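Local coordinates for hypothetical protein Atu1540 (Agrobacterium tumefaciens str. C58, PDB 2HWJ) that is of unknown function but belongs to the putative ParB-like nuclease family, so a nucleic-acid-related activity is possible though not established, at residues Thr20-Gly25 and Gly122-Asn127. Sequence-based numbering, arbitrary orientation.
Sequences TQIAVG and GDIPKN
In both Ile22 and Ile124, CG1 stands beside the backbone N, with chi1 -67° and -54°; they differ at the second torsion, where Ile22 is extended and Ile124 bends (chi2 -53°), turning its CD1 onto the Ile22 chain. The two side chains cross at about a right angle, Ile124 CD1 lying 3.7 Å from Ile22 CG1. The other branch of Ile124, CG2, reaches back to the backbone at Thr20 and Gln21, with 4.0 Å to Gln21 N. Pro125 continues the apolar surface, its CD 4.0 Å from Ile22 CG1, while its CG rests against the carbonyl oxygen Gln21 O at 3.5 Å. The pairing illustrates how two largely non-regular segments can meet through van der Waals contact, with no hydrogen bond between them. CB of Gln21 points away from 122-127, and its amide NE2 donates to Ala23 O of its own segment at 2.9 Å, while Thr20 OG1 hydrogen-bonds to Leu65 O and Leu108 O. The contact joins the loop between helix 96-105 and strand 132-133 to the residues leading into strand 23-24, which pairs in parallel with strand 132-133 and leads into helix 26-37, while Thr20 and Gln21 touch His69 of helix 69-77.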
ATOM      1  N   THR A  20       5.178  -2.425 -21.344  1.00 56.73           N
ATOM      2  CA  THR A  20       5.832  -1.523 -20.450  1.00 55.84           C
ATOM      3  C   THR A  20       6.994  -2.175 -19.764  1.00 55.71           C
ATOM      4  O   THR A  20       7.482  -1.714 -18.725  1.00 57.35           O
ATOM      5  CB  THR A  20       4.786  -0.801 -19.444  1.00 57.20           C
ATOM      6  OG1 THR A  20       4.155  -1.755 -18.609  1.00 56.83           O
ATOM      7  CG2 THR A  20       3.691   0.047 -20.180  1.00 55.68           C
ATOM      8  N   GLN A  21       7.492  -3.250 -20.347  1.00 56.30           N
ATOM      9  CA  GLN A  21       8.702  -3.980 -19.856  1.00 55.26           C
ATOM     10  C   GLN A  21       9.407  -4.621 -21.038  1.00 55.80           C
ATOM     11  O   GLN A  21       8.830  -4.817 -22.121  1.00 57.32           O
ATOM     12  CB  GLN A  21       8.338  -5.023 -18.784  1.00 55.20           C
ATOM     13  CG  GLN A  21       7.514  -6.213 -19.257  1.00 55.53           C
ATOM     14  CD  GLN A  21       6.958  -7.004 -18.116  1.00 57.51           C
ATOM     15  OE1 GLN A  21       6.258  -6.441 -17.316  1.00 65.55           O
ATOM     16  NE2 GLN A  21       7.212  -8.329 -18.051  1.00 55.65           N
ATOM     17  N   ILE A  22      10.668  -4.956 -20.852  1.00 56.43           N
ATOM     18  CA  ILE A  22      11.527  -5.404 -21.919  1.00 55.11           C
ATOM     19  C   ILE A  22      11.484  -6.903 -22.036  1.00 55.43           C
ATOM     20  O   ILE A  22      11.607  -7.428 -23.134  1.00 56.12           O
ATOM     21  CB  ILE A  22      12.923  -4.885 -21.656  1.00 55.27           C
ATOM     22  CG1 ILE A  22      12.884  -3.377 -21.804  1.00 55.19           C
ATOM     23  CG2 ILE A  22      13.876  -5.378 -22.691  1.00 56.92           C
ATOM     24  CD1 ILE A  22      14.023  -2.711 -21.335  1.00 53.91           C
ATOM     25  N   ALA A  23      11.235  -7.608 -20.922  1.00 56.63           N
ATOM     26  CA  ALA A  23      11.420  -9.078 -20.916  1.00 56.15           C
ATOM     27  C   ALA A  23      10.312  -9.837 -20.247  1.00 55.79           C
ATOM     28  O   ALA A  23       9.578  -9.258 -19.487  1.00 56.30           O
ATOM     29  CB  ALA A  23      12.795  -9.488 -20.378  1.00 54.95           C
ATOM     30  N   VAL A  24      10.173 -11.115 -20.605  1.00 55.34           N
ATOM     31  CA  VAL A  24       9.299 -12.062 -19.931  1.00 55.28           C
ATOM     32  C   VAL A  24       9.994 -13.415 -20.023  1.00 55.84           C
ATOM     33  O   VAL A  24      11.009 -13.564 -20.724  1.00 57.09           O
ATOM     34  CB  VAL A  24       7.943 -12.214 -20.645  1.00 56.46           C
ATOM     35  CG1 VAL A  24       7.063 -10.994 -20.478  1.00 54.25           C
ATOM     36  CG2 VAL A  24       8.152 -12.526 -22.190  1.00 55.79           C
ATOM     37  N   GLY A  25       9.452 -14.415 -19.339  1.00 55.46           N
ATOM     38  CA  GLY A  25      10.037 -15.739 -19.301  1.00 54.03           C
ATOM     39  C   GLY A  25       9.259 -16.530 -20.314  1.00 54.44           C
ATOM     40  O   GLY A  25       8.081 -16.791 -20.144  1.00 54.30           O
ATOM     41  N   GLY A 122      13.270   4.574 -23.839  1.00 61.58           N
ATOM     42  CA  GLY A 122      13.289   4.327 -25.241  1.00 61.38           C
ATOM     43  C   GLY A 122      13.588   2.884 -25.607  1.00 62.25           C
ATOM     44  O   GLY A 122      13.128   2.398 -26.661  1.00 63.43           O
ATOM     45  N   ASP A 123      14.331   2.163 -24.760  1.00 61.93           N
ATOM     46  CA  ASP A 123      14.640   0.757 -25.069  1.00 60.69           C
ATOM     47  C   ASP A 123      13.431  -0.127 -24.818  1.00 59.35           C
ATOM     48  O   ASP A 123      13.503  -1.277 -25.205  1.00 58.05           O
ATOM     49  CB  ASP A 123      15.865   0.229 -24.317  1.00 60.60           C
ATOM     50  CG  ASP A 123      17.192   0.855 -24.820  1.00 65.67           C
ATOM     51  OD1 ASP A 123      18.061   1.286 -23.993  1.00 71.05           O
ATOM     52  OD2 ASP A 123      17.397   0.921 -26.053  1.00 70.87           O
ATOM     53  N   ILE A 124      12.328   0.388 -24.206  1.00 58.73           N
ATOM     54  CA  ILE A 124      11.118  -0.448 -24.058  1.00 58.00           C
ATOM     55  C   ILE A 124      10.526  -0.742 -25.437  1.00 57.29           C
ATOM     56  O   ILE A 124      10.187   0.194 -26.109  1.00 57.42           O
ATOM     57  CB  ILE A 124       9.960   0.161 -23.267  1.00 58.38           C
ATOM     58  CG1 ILE A 124      10.334   0.659 -21.855  1.00 58.62           C
ATOM     59  CG2 ILE A 124       8.783  -0.825 -23.219  1.00 55.93           C
ATOM     60  CD1 ILE A 124      10.991  -0.305 -21.045  1.00 62.39           C
ATOM     61  N   PRO A 125      10.343  -2.031 -25.817  1.00 56.69           N
ATOM     62  CA  PRO A 125       9.781  -2.412 -27.115  1.00 56.95           C
ATOM     63  C   PRO A 125       8.437  -1.780 -27.352  1.00 57.57           C
ATOM     64  O   PRO A 125       7.663  -1.706 -26.429  1.00 58.30           O
ATOM     65  CB  PRO A 125       9.520  -3.935 -26.966  1.00 56.46           C
ATOM     66  CG  PRO A 125       9.474  -4.207 -25.540  1.00 53.62           C
ATOM     67  CD  PRO A 125      10.517  -3.234 -24.968  1.00 57.43           C
ATOM     68  N   LYS A 126       8.160  -1.401 -28.580  1.00 59.52           N
ATOM     69  CA  LYS A 126       6.870  -0.906 -29.003  1.00 62.77           C
ATOM     70  C   LYS A 126       5.853  -1.960 -29.311  1.00 63.65           C
ATOM     71  O   LYS A 126       4.716  -1.741 -29.033  1.00 66.64           O
ATOM     72  CB  LYS A 126       6.979   0.059 -30.179  1.00 64.29           C
ATOM     73  CG  LYS A 126       7.755   1.356 -29.819  1.00 67.78           C
ATOM     74  CD  LYS A 126       9.154   1.262 -30.418  1.00 74.27           C
ATOM     75  CE  LYS A 126      10.204   1.757 -29.430  1.00 80.28           C
ATOM     76  NZ  LYS A 126      10.133   3.249 -29.109  1.00 81.30           N
ATOM     77  N   ASN A 127       6.228  -3.116 -29.824  1.00 63.81           N
ATOM     78  CA  ASN A 127       5.285  -4.217 -29.942  1.00 63.91           C
ATOM     79  C   ASN A 127       5.615  -5.359 -28.985  1.00 64.09           C
ATOM     80  O   ASN A 127       6.807  -5.675 -28.748  1.00 64.37           O
ATOM     81  CB  ASN A 127       5.322  -4.784 -31.343  1.00 64.53           C
ATOM     82  CG  ASN A 127       5.809  -3.792 -32.336  1.00 67.37           C
ATOM     83  OD1 ASN A 127       5.004  -3.139 -33.045  1.00 71.37           O
ATOM     84  ND2 ASN A 127       7.151  -3.640 -32.413  1.00 69.81           N
TER